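Local coordinates for protein HepC.19480.a.B1 (PDB 6MTZ) that is of unknown function but probably belongs to the DHH family of phosphoesterases and may hydrolyse phosphate esters or phosphodiesters, at residues 65-70 / 94-99; 80-85 / 114-119; 274-279 / 302-307; 270-275 / 290-295; 18-23 / 153-158. All blocks are in the same frame, centred on the assembly; numbering follows the deposited sequence.

Contact 1 of 5, residues 65-70 / 94-99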
# COMPACT_ATOMS: atom_id res chain seq x y z
N PHE A 65 23.78 3.21 0.32
CA PHE A 65 22.39 2.89 0.00
C PHE A 65 22.25 1.42 -0.37
O PHE A 65 23.13 0.85 -1.03
CB PHE A 65 21.88 3.75 -1.15
CG PHE A 65 21.91 5.22 -0.87
CD1 PHE A 65 23.02 5.97 -1.20
CD2 PHE A 65 20.83 5.85 -0.28
CE1 PHE A 65 23.05 7.33 -0.95
CE2 PHE A 65 20.86 7.20 -0.02
CZ PHE A 65 21.97 7.94 -0.35
N LEU A 66 21.12 0.83 0.02
CA LEU A 66 20.75 -0.52 -0.39
C LEU A 66 19.34 -0.50 -0.97
O LEU A 66 18.38 -0.19 -0.26
CB LEU A 66 20.81 -1.50 0.78
CG LEU A 66 20.17 -2.85 0.46
CD1 LEU A 66 21.04 -3.65 -0.52
CD2 LEU A 66 19.91 -3.64 1.73
N ILE A 67 19.22 -0.82 -2.25
CA ILE A 67 17.92 -1.01 -2.88
C ILE A 67 17.56 -2.48 -2.78
O ILE A 67 18.28 -3.34 -3.30
CB ILE A 67 17.94 -0.54 -4.34
CG1 ILE A 67 18.31 0.93 -4.43
CG2 ILE A 67 16.58 -0.79 -4.98
CD1 ILE A 67 18.22 1.49 -5.85
N LEU A 68 16.47 -2.77 -2.09
CA LEU A 68 16.04 -4.14 -1.83
C LEU A 68 14.67 -4.34 -2.47
O LEU A 68 13.74 -3.57 -2.19
CB LEU A 68 15.98 -4.41 -0.32
CG LEU A 68 15.58 -5.82 0.09
CD1 LEU A 68 16.67 -6.82 -0.31
CD2 LEU A 68 15.27 -5.92 1.59
N VAL A 69 14.56 -5.35 -3.33
CA VAL A 69 13.33 -5.64 -4.06
C VAL A 69 12.98 -7.10 -3.82
O VAL A 69 13.79 -7.99 -4.07
CB VAL A 69 13.49 -5.36 -5.57
CG1 VAL A 69 12.16 -5.56 -6.31
CG2 VAL A 69 14.05 -3.95 -5.82
N SER A 70 11.76 -7.35 -3.34
CA SER A 70 11.35 -8.68 -2.92
C SER A 70 9.97 -8.99 -3.47
O SER A 70 9.09 -8.12 -3.51
CB SER A 70 11.32 -8.81 -1.39
OG SER A 70 10.56 -7.75 -0.82
N LYS A 94 28.06 8.27 -4.69
CA LYS A 94 27.11 7.48 -3.91
C LYS A 94 27.25 5.98 -4.15
O LYS A 94 27.21 5.50 -5.29
CB LYS A 94 25.68 7.91 -4.23
CG LYS A 94 25.18 9.05 -3.38
CD LYS A 94 24.09 9.83 -4.09
CE LYS A 94 23.37 10.78 -3.15
NZ LYS A 94 22.51 11.72 -3.91
N ASN A 95 27.41 5.23 -3.07
CA ASN A 95 27.55 3.78 -3.14
C ASN A 95 26.17 3.16 -3.00
O ASN A 95 25.51 3.32 -1.96
CB ASN A 95 28.50 3.26 -2.06
CG ASN A 95 28.63 1.74 -2.09
OD1 ASN A 95 28.38 1.10 -3.11
ND2 ASN A 95 29.04 1.16 -0.97
N ILE A 96 25.74 2.44 -4.03
CA ILE A 96 24.39 1.93 -4.14
C ILE A 96 24.48 0.44 -4.41
O ILE A 96 24.89 0.04 -5.51
CB ILE A 96 23.60 2.63 -5.26
CG1 ILE A 96 23.53 4.14 -5.00
CG2 ILE A 96 22.22 2.02 -5.41
CD1 ILE A 96 22.94 4.93 -6.14
N GLN A 97 24.12 -0.37 -3.42
CA GLN A 97 23.97 -1.81 -3.60
C GLN A 97 22.53 -2.15 -3.94
O GLN A 97 21.59 -1.50 -3.47
CB GLN A 97 24.39 -2.56 -2.33
CG GLN A 97 24.25 -4.07 -2.43
CD GLN A 97 24.78 -4.77 -1.19
OE1 GLN A 97 25.51 -4.18 -0.39
NE2 GLN A 97 24.41 -6.04 -1.02
N ILE A 98 22.35 -3.18 -4.75
CA ILE A 98 21.02 -3.63 -5.13
C ILE A 98 20.93 -5.13 -4.97
O ILE A 98 21.84 -5.87 -5.37
CB ILE A 98 20.66 -3.21 -6.56
CG1 ILE A 98 19.37 -3.90 -7.00
CG2 ILE A 98 21.78 -3.51 -7.54
CD1 ILE A 98 19.02 -3.59 -8.42
N GLN A 99 19.83 -5.60 -4.39
CA GLN A 99 19.57 -7.02 -4.25
C GLN A 99 18.09 -7.28 -4.51
O GLN A 99 17.23 -6.74 -3.80
CB GLN A 99 19.97 -7.52 -2.86
CG GLN A 99 19.79 -9.01 -2.67
CD GLN A 99 20.67 -9.80 -3.61
OE1 GLN A 99 21.89 -9.81 -3.47
NE2 GLN A 99 20.05 -10.46 -4.60

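Contact 2 of 5, residues 80-85 / 114-119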
# COMPACT_ATOMS: atom_id res chain seq x y z
N GLU A 80 17.17 -3.67 -16.78
CA GLU A 80 18.17 -2.85 -17.46
C GLU A 80 18.14 -1.42 -16.96
O GLU A 80 19.19 -0.81 -16.69
CB GLU A 80 17.96 -2.89 -18.97
CG GLU A 80 18.72 -3.99 -19.71
CD GLU A 80 20.23 -3.89 -19.55
OE1 GLU A 80 20.73 -2.80 -19.20
OE2 GLU A 80 20.92 -4.91 -19.77
N TYR A 81 16.94 -0.84 -16.85
CA TYR A 81 16.81 0.54 -16.42
C TYR A 81 17.40 0.73 -15.03
O TYR A 81 18.12 1.70 -14.77
CB TYR A 81 15.34 0.97 -16.44
CG TYR A 81 15.07 2.34 -15.86
CD1 TYR A 81 15.26 3.50 -16.61
CD2 TYR A 81 14.59 2.48 -14.56
CE1 TYR A 81 14.99 4.75 -16.08
CE2 TYR A 81 14.32 3.73 -14.02
CZ TYR A 81 14.53 4.86 -14.79
OH TYR A 81 14.26 6.11 -14.25
N LEU A 82 17.09 -0.19 -14.12
CA LEU A 82 17.63 -0.13 -12.76
C LEU A 82 19.15 -0.16 -12.77
O LEU A 82 19.80 0.71 -12.19
CB LEU A 82 17.07 -1.29 -11.96
CG LEU A 82 17.12 -1.28 -10.45
CD1 LEU A 82 16.81 0.10 -9.90
CD2 LEU A 82 16.10 -2.28 -9.97
N GLN A 83 19.73 -1.15 -13.44
CA GLN A 83 21.18 -1.25 -13.50
C GLN A 83 21.80 -0.01 -14.12
O GLN A 83 22.75 0.57 -13.58
CB GLN A 83 21.58 -2.50 -14.26
CG GLN A 83 23.04 -2.82 -14.13
CD GLN A 83 23.37 -4.21 -14.61
OE1 GLN A 83 23.50 -5.14 -13.80
NE2 GLN A 83 23.48 -4.37 -15.92
N ASP A 84 21.26 0.45 -15.26
CA ASP A 84 21.87 1.58 -15.94
C ASP A 84 21.71 2.87 -15.14
O ASP A 84 22.63 3.69 -15.09
CB ASP A 84 21.26 1.76 -17.33
CG ASP A 84 21.40 0.52 -18.20
OD1 ASP A 84 20.48 0.26 -19.00
OD2 ASP A 84 22.41 -0.20 -18.07
N LYS A 85 20.56 3.05 -14.49
CA LYS A 85 20.27 4.35 -13.88
C LYS A 85 21.22 4.65 -12.72
O LYS A 85 21.63 5.80 -12.54
CB LYS A 85 18.81 4.41 -13.42
N PHE A 114 21.38 -10.83 -14.66
CA PHE A 114 21.79 -9.82 -13.69
C PHE A 114 22.25 -10.51 -12.41
O PHE A 114 21.49 -11.29 -11.81
CB PHE A 114 20.65 -8.83 -13.41
CG PHE A 114 20.24 -8.04 -14.63
CD1 PHE A 114 20.84 -6.81 -14.90
CD2 PHE A 114 19.30 -8.53 -15.52
CE1 PHE A 114 20.48 -6.09 -16.03
CE2 PHE A 114 18.94 -7.81 -16.64
CZ PHE A 114 19.53 -6.59 -16.90
N HIS A 115 23.49 -10.21 -12.01
CA HIS A 115 24.07 -10.86 -10.84
C HIS A 115 23.31 -10.51 -9.56
O HIS A 115 23.28 -11.32 -8.63
CB HIS A 115 25.55 -10.47 -10.72
CG HIS A 115 26.39 -10.99 -11.84
ND1 HIS A 115 26.39 -12.31 -12.23
CD2 HIS A 115 27.28 -10.36 -12.66
CE1 HIS A 115 27.22 -12.48 -13.24
NE2 HIS A 115 27.78 -11.31 -13.51
N TRP A 116 22.68 -9.32 -9.52
CA TRP A 116 21.92 -8.86 -8.37
C TRP A 116 20.50 -9.41 -8.33
O TRP A 116 19.77 -9.13 -7.37
CB TRP A 116 21.84 -7.32 -8.34
CG TRP A 116 21.42 -6.70 -9.67
CD1 TRP A 116 22.25 -6.24 -10.65
CD2 TRP A 116 20.09 -6.48 -10.13
NE1 TRP A 116 21.52 -5.75 -11.70
CE2 TRP A 116 20.18 -5.88 -11.41
CE3 TRP A 116 18.81 -6.72 -9.60
CZ2 TRP A 116 19.06 -5.53 -12.16
CZ3 TRP A 116 17.70 -6.37 -10.35
CH2 TRP A 116 17.83 -5.78 -11.61
N TYR A 117 20.08 -10.16 -9.35
CA TYR A 117 18.71 -10.66 -9.45
C TYR A 117 18.73 -12.14 -9.06
O TYR A 117 19.26 -12.98 -9.79
CB TYR A 117 18.18 -10.44 -10.87
CG TYR A 117 16.70 -10.64 -11.10
CD1 TYR A 117 16.06 -11.83 -10.78
CD2 TYR A 117 15.94 -9.64 -11.71
CE1 TYR A 117 14.71 -12.02 -11.03
CE2 TYR A 117 14.58 -9.81 -11.95
CZ TYR A 117 13.98 -11.00 -11.61
OH TYR A 117 12.64 -11.20 -11.86
N PHE A 118 18.16 -12.45 -7.89
CA PHE A 118 18.23 -13.78 -7.30
C PHE A 118 16.86 -14.44 -7.31
O PHE A 118 15.90 -13.92 -6.72
CB PHE A 118 18.78 -13.73 -5.87
CG PHE A 118 18.77 -15.07 -5.18
CD1 PHE A 118 19.75 -16.00 -5.45
CD2 PHE A 118 17.75 -15.41 -4.31
CE1 PHE A 118 19.74 -17.24 -4.84
CE2 PHE A 118 17.73 -16.64 -3.71
CZ PHE A 118 18.72 -17.56 -3.97
N LEU A 119 16.79 -15.63 -7.91
CA LEU A 119 15.55 -16.39 -8.02
C LEU A 119 15.71 -17.75 -7.35
O LEU A 119 16.62 -18.51 -7.68
CB LEU A 119 15.17 -16.56 -9.50
CG LEU A 119 13.99 -17.47 -9.83
CD1 LEU A 119 12.78 -17.05 -9.03
CD2 LEU A 119 13.67 -17.43 -11.32

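Contact 3 of 5, residues 274-279 / 302-307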
# COMPACT_ATOMS: atom_id res chain seq x y z
N GLY A 274 -16.34 3.36 -2.65
CA GLY A 274 -17.63 3.74 -2.08
C GLY A 274 -17.45 4.84 -1.05
O GLY A 274 -16.86 4.61 0.01
N ILE A 275 -17.98 6.03 -1.33
CA ILE A 275 -17.56 7.22 -0.61
C ILE A 275 -18.69 7.85 0.20
O ILE A 275 -18.51 8.93 0.76
CB ILE A 275 -16.95 8.25 -1.58
CG1 ILE A 275 -18.03 8.81 -2.50
CG2 ILE A 275 -15.82 7.61 -2.41
CD1 ILE A 275 -17.63 10.10 -3.13
N SER A 276 -19.85 7.20 0.29
CA SER A 276 -20.98 7.84 0.96
C SER A 276 -20.65 8.15 2.43
O SER A 276 -20.67 9.31 2.85
CB SER A 276 -22.24 6.98 0.84
OG SER A 276 -22.74 7.04 -0.48
N VAL A 277 -20.30 7.13 3.21
CA VAL A 277 -19.96 7.36 4.61
C VAL A 277 -18.76 8.29 4.72
O VAL A 277 -18.75 9.24 5.51
CB VAL A 277 -19.71 6.03 5.33
CG1 VAL A 277 -19.58 6.25 6.86
CG2 VAL A 277 -20.81 5.01 5.00
N LEU A 278 -17.73 8.03 3.91
CA LEU A 278 -16.50 8.81 3.99
C LEU A 278 -16.76 10.28 3.73
O LEU A 278 -16.36 11.15 4.51
CB LEU A 278 -15.48 8.26 2.99
CG LEU A 278 -14.18 9.06 2.95
CD1 LEU A 278 -13.32 8.67 4.15
CD2 LEU A 278 -13.44 8.85 1.66
N ALA A 279 -17.40 10.59 2.60
CA ALA A 279 -17.59 11.98 2.20
C ALA A 279 -18.54 12.69 3.15
O ALA A 279 -18.31 13.86 3.49
CB ALA A 279 -18.11 12.04 0.76
N SER A 302 -17.32 9.59 -8.59
CA SER A 302 -18.36 9.64 -7.57
C SER A 302 -18.33 11.00 -6.90
O SER A 302 -17.27 11.46 -6.48
CB SER A 302 -18.18 8.54 -6.51
OG SER A 302 -18.22 7.26 -7.10
N LEU A 303 -19.49 11.65 -6.81
CA LEU A 303 -19.60 12.96 -6.18
C LEU A 303 -20.61 12.90 -5.04
O LEU A 303 -21.62 12.21 -5.14
CB LEU A 303 -19.99 14.05 -7.19
CG LEU A 303 -18.91 14.50 -8.18
CD1 LEU A 303 -19.41 14.34 -9.59
CD2 LEU A 303 -18.46 15.94 -7.93
N ARG A 304 -20.29 13.59 -3.96
CA ARG A 304 -21.19 13.72 -2.82
C ARG A 304 -21.17 15.17 -2.39
O ARG A 304 -20.17 15.88 -2.58
CB ARG A 304 -20.79 12.82 -1.64
CG ARG A 304 -20.82 11.34 -1.93
CD ARG A 304 -22.24 10.80 -2.06
NE ARG A 304 -22.22 9.35 -2.26
CZ ARG A 304 -21.86 8.76 -3.40
NH1 ARG A 304 -21.51 9.48 -4.46
NH2 ARG A 304 -21.85 7.44 -3.48
N ALA A 305 -22.28 15.61 -1.80
CA ALA A 305 -22.38 16.94 -1.20
C ALA A 305 -23.21 16.87 0.07
O ALA A 305 -23.78 15.83 0.42
CB ALA A 305 -22.98 17.95 -2.19
N ASN A 306 -23.27 17.99 0.78
CA ASN A 306 -24.02 18.09 2.03
C ASN A 306 -24.99 19.27 1.96
O ASN A 306 -25.24 19.94 2.97
CB ASN A 306 -23.07 18.22 3.22
CG ASN A 306 -23.75 17.94 4.55
OD1 ASN A 306 -24.86 17.40 4.60
ND2 ASN A 306 -23.08 18.29 5.64
N GLY A 307 -25.53 19.54 0.77
CA GLY A 307 -26.50 20.58 0.58
C GLY A 307 -25.96 21.87 -0.00
O GLY A 307 -26.75 22.72 -0.42

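Contact 4 of 5, residues 270-275 / 290-295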
# COMPACT_ATOMS: atom_id res chain seq x y z
N TYR A 270 -8.64 9.57 -4.75
CA TYR A 270 -8.40 8.67 -5.87
C TYR A 270 -8.41 7.22 -5.41
O TYR A 270 -7.71 6.88 -4.45
CB TYR A 270 -7.05 8.96 -6.53
CG TYR A 270 -6.72 8.11 -7.73
CD1 TYR A 270 -7.40 8.27 -8.93
CD2 TYR A 270 -5.67 7.19 -7.68
CE1 TYR A 270 -7.08 7.53 -10.04
CE2 TYR A 270 -5.33 6.43 -8.81
CZ TYR A 270 -6.04 6.60 -9.99
OH TYR A 270 -5.73 5.87 -11.11
N SER A 271 -9.20 6.39 -6.09
CA SER A 271 -9.37 4.95 -5.86
C SER A 271 -10.13 4.61 -4.58
O SER A 271 -10.15 3.44 -4.18
CB SER A 271 -8.04 4.19 -5.87
OG SER A 271 -7.34 4.36 -4.63
N MET A 272 -10.77 5.58 -3.92
CA MET A 272 -11.36 5.24 -2.62
C MET A 272 -12.65 4.43 -2.73
O MET A 272 -13.01 3.74 -1.77
CB MET A 272 -11.59 6.51 -1.81
CG MET A 272 -10.25 7.19 -1.53
SD MET A 272 -10.24 8.24 -0.07
CE MET A 272 -10.40 7.01 1.24
N GLY A 273 -13.35 4.49 -3.86
CA GLY A 273 -14.42 3.53 -4.14
C GLY A 273 -15.79 4.03 -3.65
O GLY A 273 -16.33 4.99 -4.21
N GLY A 274 -16.34 3.36 -2.65
CA GLY A 274 -17.63 3.74 -2.08
C GLY A 274 -17.45 4.84 -1.05
O GLY A 274 -16.86 4.61 0.01
N ILE A 275 -17.98 6.03 -1.33
CA ILE A 275 -17.56 7.22 -0.61
C ILE A 275 -18.69 7.85 0.20
O ILE A 275 -18.51 8.93 0.76
CB ILE A 275 -16.95 8.25 -1.58
CG1 ILE A 275 -18.03 8.81 -2.50
CG2 ILE A 275 -15.82 7.61 -2.41
CD1 ILE A 275 -17.63 10.10 -3.13
N ASP A 290 -17.51 22.22 -0.12
CA ASP A 290 -18.85 22.10 -0.68
C ASP A 290 -19.14 20.74 -1.28
O ASP A 290 -20.31 20.33 -1.31
CB ASP A 290 -19.07 23.16 -1.75
CG ASP A 290 -18.81 24.53 -1.22
OD1 ASP A 290 -19.53 24.92 -0.27
OD2 ASP A 290 -17.87 25.19 -1.70
N PHE A 291 -18.14 20.04 -1.81
CA PHE A 291 -18.39 18.72 -2.36
C PHE A 291 -17.16 17.86 -2.19
O PHE A 291 -16.07 18.33 -1.88
CB PHE A 291 -18.83 18.79 -3.82
CG PHE A 291 -17.79 19.33 -4.75
CD1 PHE A 291 -17.59 20.70 -4.87
CD2 PHE A 291 -17.02 18.47 -5.53
CE1 PHE A 291 -16.63 21.21 -5.74
CE2 PHE A 291 -16.05 18.96 -6.40
CZ PHE A 291 -15.85 20.34 -6.51
N TYR A 292 -17.37 16.57 -2.41
CA TYR A 292 -16.33 15.58 -2.36
C TYR A 292 -16.36 14.86 -3.70
O TYR A 292 -17.44 14.59 -4.24
CB TYR A 292 -16.55 14.60 -1.19
CG TYR A 292 -15.39 13.68 -0.93
CD1 TYR A 292 -15.19 12.56 -1.72
CD2 TYR A 292 -14.50 13.92 0.11
CE1 TYR A 292 -14.12 11.71 -1.50
CE2 TYR A 292 -13.43 13.08 0.34
CZ TYR A 292 -13.25 11.97 -0.48
OH TYR A 292 -12.20 11.12 -0.28
N ILE A 293 -15.19 14.58 -4.26
CA ILE A 293 -15.11 13.92 -5.55
C ILE A 293 -14.01 12.87 -5.49
O ILE A 293 -12.89 13.15 -5.05
CB ILE A 293 -14.89 14.93 -6.69
CG1 ILE A 293 -14.75 14.22 -8.04
CG2 ILE A 293 -13.69 15.84 -6.41
CD1 ILE A 293 -14.75 15.17 -9.23
N ASP A 294 -14.34 11.64 -5.88
CA ASP A 294 -13.39 10.54 -5.99
C ASP A 294 -13.39 10.03 -7.43
O ASP A 294 -14.45 9.90 -8.05
CB ASP A 294 -13.74 9.40 -5.02
CG ASP A 294 -12.72 8.28 -5.04
OD1 ASP A 294 -11.62 8.45 -4.46
OD2 ASP A 294 -13.02 7.23 -5.62
N VAL A 295 -12.20 9.77 -7.96
CA VAL A 295 -12.01 9.21 -9.29
C VAL A 295 -11.26 7.89 -9.14
O VAL A 295 -10.40 7.75 -8.26
CB VAL A 295 -11.24 10.17 -10.21
CG1 VAL A 295 -11.31 9.70 -11.66
CG2 VAL A 295 -11.79 11.58 -10.07
O HOH W 1 -12.69 4.85 -6.52

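Contact 5 of 5, residues 18-23 / 153-158. With EDO (1,2-ethanediol), chain C.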
# COMPACT_ATOMS: atom_id res chain seq x y z
N ASP A 18 0.76 -8.77 -1.25
CA ASP A 18 -0.01 -9.77 -0.54
C ASP A 18 0.71 -10.12 0.78
O ASP A 18 1.59 -9.38 1.23
CB ASP A 18 -0.25 -10.99 -1.44
CG ASP A 18 1.05 -11.57 -1.95
OD1 ASP A 18 2.13 -11.10 -1.54
OD2 ASP A 18 1.01 -12.51 -2.76
N LEU A 19 0.36 -11.25 1.40
CA LEU A 19 0.98 -11.61 2.68
C LEU A 19 2.49 -11.79 2.54
O LEU A 19 3.27 -11.27 3.35
CB LEU A 19 0.34 -12.89 3.23
CG LEU A 19 1.09 -13.55 4.41
CD1 LEU A 19 1.06 -12.67 5.64
CD2 LEU A 19 0.52 -14.92 4.79
N ASP A 20 2.93 -12.55 1.53
CA ASP A 20 4.37 -12.70 1.29
C ASP A 20 5.01 -11.34 1.07
O ASP A 20 6.05 -11.02 1.65
CB ASP A 20 4.60 -13.63 0.08
CG ASP A 20 6.04 -14.18 -0.01
OD1 ASP A 20 6.83 -14.00 0.94
OD2 ASP A 20 6.38 -14.81 -1.04
N GLY A 21 4.36 -10.49 0.25
CA GLY A 21 4.93 -9.19 -0.05
C GLY A 21 5.11 -8.30 1.17
O GLY A 21 6.13 -7.63 1.31
N TYR A 22 4.10 -8.25 2.05
CA TYR A 22 4.23 -7.39 3.22
C TYR A 22 5.08 -8.01 4.32
O TYR A 22 5.77 -7.29 5.04
CB TYR A 22 2.85 -7.00 3.78
CG TYR A 22 2.23 -5.82 3.08
CD1 TYR A 22 2.72 -4.54 3.26
CD2 TYR A 22 1.14 -5.99 2.23
CE1 TYR A 22 2.16 -3.46 2.61
CE2 TYR A 22 0.57 -4.91 1.57
CZ TYR A 22 1.08 -3.65 1.77
OH TYR A 22 0.51 -2.57 1.12
N ALA A 23 5.04 -9.33 4.48
CA ALA A 23 5.92 -9.99 5.45
C ALA A 23 7.40 -9.74 5.15
O ALA A 23 8.22 -9.68 6.09
CB ALA A 23 5.61 -11.49 5.46
N GLU A 153 8.56 -18.93 8.81
CA GLU A 153 8.27 -20.29 8.36
C GLU A 153 6.78 -20.47 8.07
O GLU A 153 6.40 -21.16 7.11
CB GLU A 153 8.76 -21.29 9.41
CG GLU A 153 8.73 -22.74 8.93
CD GLU A 153 9.72 -23.03 7.78
OE1 GLU A 153 10.65 -22.22 7.55
OE2 GLU A 153 9.55 -24.07 7.12
N MET A 154 5.92 -19.85 8.89
CA MET A 154 4.48 -19.90 8.65
C MET A 154 4.13 -19.32 7.29
O MET A 154 3.41 -19.95 6.50
CB MET A 154 3.74 -19.12 9.75
CG MET A 154 2.27 -18.79 9.39
SD MET A 154 1.55 -17.41 10.31
CE MET A 154 2.14 -15.98 9.39
N VAL A 155 4.62 -18.12 6.99
CA VAL A 155 4.43 -17.56 5.66
C VAL A 155 4.94 -18.51 4.60
O VAL A 155 4.29 -18.72 3.56
CB VAL A 155 5.11 -16.18 5.55
CG1 VAL A 155 5.07 -15.68 4.11
CG2 VAL A 155 4.42 -15.17 6.46
N ASN A 156 6.09 -19.14 4.84
CA ASN A 156 6.63 -20.05 3.83
C ASN A 156 5.67 -21.21 3.58
O ASN A 156 5.37 -21.54 2.42
CB ASN A 156 8.01 -20.57 4.23
CG ASN A 156 8.75 -21.23 3.05
OD1 ASN A 156 9.20 -20.55 2.13
ND2 ASN A 156 8.83 -22.55 3.07
N SER A 157 5.14 -21.81 4.65
CA SER A 157 4.31 -22.99 4.49
C SER A 157 3.05 -22.70 3.67
O SER A 157 2.65 -23.51 2.83
CB SER A 157 3.92 -23.56 5.86
OG SER A 157 5.04 -24.01 6.58
N VAL A 158 2.41 -21.56 3.91
CA VAL A 158 1.17 -21.31 3.18
C VAL A 158 1.47 -20.84 1.76
O VAL A 158 0.73 -21.15 0.82
CB VAL A 158 0.25 -20.33 3.94
CG1 VAL A 158 0.87 -18.96 4.07
CG2 VAL A 158 -1.11 -20.23 3.26
C1 EDO C . 12.80 -19.45 9.55
O1 EDO C . 12.24 -20.77 9.39
C2 EDO C . 13.46 -19.01 8.25
O2 EDO C . 14.88 -19.19 8.30

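Contact 1 of 5, residues 65-70 / 94-99
F65 meets K94 and N95 at the start of a parallel strand pair. Its backbone N donates to N95 O over 2.9 Å, a bond more bent than the others of the ladder. With CG anti to the carbonyl carbon (chi1 -60°), the ring brings CE1 to 3.7 Å from K94 CG. Here lysine serves as a hydrocarbon flank, while its NZ bonds to I57 O and S60 O. F65 O then receives Q97 N at 2.9 Å. L66 faces the other side of the sheet, where its CD1 lies 3.8 Å from Q97 CG; the two side chains run side by side. I67 returns to the side of F65. Its N donates to Q97 O over 2.8 Å and its O accepts Q99 N, straddling its partner I98, while I67 CD1 packs 4.1 Å from I96 CG2 beneath helix 43-59, an apolar setting suited to branched isoleucines. L68 brings CD1 to 3.5 Å from Q99 O; V69 N donates to that same oxygen, and the ladder runs on to L101. Helix 76-85 links the strands as a beta-alpha-beta crossover. Backbone groups of alternate residues are spent on this strand, those of L66 and L68 on strand 10-15, leaving F65, I67 and I96 to supply an apolar surface for helix 43-59.

Contact 2 of 5, residues 80-85 / 114-119
Q83 reaches from helix 76-85 between F114 and W116. Its CB, on the side of the helix turned to the loop, lies 4.1 Å from W116 NE1, and CG is equally near that nitrogen. CG stands anti to the backbone N (chi1 -169°), and the extended chain carries the amide out to the edge of the F114 ring, where CD is 3.6 Å from F114 CD1. At the tip, NE2 comes to 3.5 Å from F114 CE1, while OE1 accepts from W116 NE1 over 3.0 Å. The oxygen lies in the plane of the indole, but the donor stands 40° out of the amide's carbonyl plane, and the N-H bond is moderately bent at 148°. Glutamine suits the place, being long enough to offer a carbonyl to a partly buried indole. The loop is a type I beta turn from F114 to Y117, leading into the edge strand 117-119 of the parallel sheet on which helix 76-85 packs. Within the turn, F114 CB rests against one face of the indole. One helical turn before Q83, E80 bends at chi2 to put OE2 3.6 Å from F114 CZ. L82 CD2 approaches W116 CH2 at 4.2 Å, and the L82 side chain also meets L74 and I98.

Contact 3 of 5, residues 274-279 / 302-307
I275 lays its CG1 over the centre of the R304 guanidinium, 3.9 Å above the plane, so the flat cation has a methylene against one face. The same branch goes on to CD1, which touches R304 CG at 3.6 Å and S302 CB at 3.8 Å. Isoleucine fits because its longer branch reaches along the arginine to the strand. The arginine's fold comes from R304 itself: a bend at chi2 (-72°) turns the chain back along the strand, where NH1 donates to L303 O over 2.8 Å from well above the carbonyl plane. The other edge of the guanidinium takes hold of S276 side-on, NE reaching OG at 3.0 Å and NH2 the same OG at 3.2 Å. Both nitrogens meet the oxygen almost exactly in the guanidinium plane, and with bonds at two edges the group's rotation is largely fixed. S276, small and polar in the first turn of the helix, presents its hydroxyl oxygen as acceptor. One turn on, A279 allows close approach, its CB 3.7 Å from R304 CB. The arrangement is that of an alpha/beta layer: helix 276-285, crossing over in a beta-alpha-beta unit from strand 264-270 to the parallel strand 291-295, extends its packing to the antiparallel neighbour 300-305.

Contact 4 of 5, residues 270-275 / 290-295
D294 turns its carboxylate into the backbone of the loop 271-274. Its OD1 takes M272 N at 3.0 Å, met on the syn side, and OD2 receives G273 N at 3.3 Å from well above the carboxylate plane. A water donates to OD2 at 2.6 Å, and S269 OG bonds OD1. Aspartate suits the site: with CG anti to the backbone N (chi1 -176°), its short arm delivers both oxygens to successive amides. G273 adopts backbone angles that would press a CB against the preceding carbonyl. Beside this, S271 N donates to V295 O over 2.8 Å, just past the parallel bridge of Y270 with V295. Farther out, I275 CG2 lies 3.8 Å from D294 CB and its CD1 3.7 Å from Y292 CD1, while M272 SD approaches Y292 OH at 3.5 Å; that hydroxyl bonds to S269 OG. A single buried acid thus gathers the loop's amides, and its charge is probably eased by them, the hydroxyl and the water.

Contact 5 of 5, residues 18-23 / 153-158
V155 packs against L19 and A23, residues one helical turn apart, where the segments 19-23 and 153-158 of two helices run roughly antiparallel. The first begins within a D-x-D-G sequence (D18 to G21) like the opening motif of DHH phosphoesterases, at the end of the first strand of the parallel sheet. The V155 CG2 branch meets both neighbours, at 4.2 Å from L19 CG and 4.0 Å from A23 CB. Small alanine lets the branched valine come close, while leucine reaches farther along, its CD2 4.1 Å from V158 CG1. V155 CG1, anti to the backbone N (chi1 172°), instead lies 4.0 Å from D20 OD1. That makes an apolar flank for a carboxylate whose polar needs are met elsewhere: T126 N bonds OD1 and A125 N bonds OD2. The short segment axes are 10.4 Å apart, leaving the side chains to fill the gap without hydrogen bonds. In the next shell, D18 caps helix 19-29, its OD1 accepting G21 N at 2.9 Å. D71 lies close to both D18 and D20, and D159 close to D20; this gathering of acids is consistent with the metal-binding centre of DHH relatives. On the far side of helix 145-159, E153 OE1, salt-bridged to K127, accepts a hydrogen bond from 1,2-ethanediol O1 at 2.8 Å.

From the N terminus, contact 5 opens first, at residues 18-23, and its loop of 129 residues closes only at 153-158, so contacts 1 and 2 both lie within it. Contact 1 opens at 65-70; contact 2 opens at 80-85 before contact 1 closes at 94-99, and itself closes at 114-119, so the two cross. They touch where I98 and Q99 meet L82 and W116, joining helix 76-85 to the parallel sheet. Contacts 4 and 3 follow in series, about 32 to 45 Å between centres from the other three. They share G274 and I275, then close on the neighbouring strands 291-295 and 300-305, tying helix 276-285 and the loop before it to the mixed sheet of the C-terminal part.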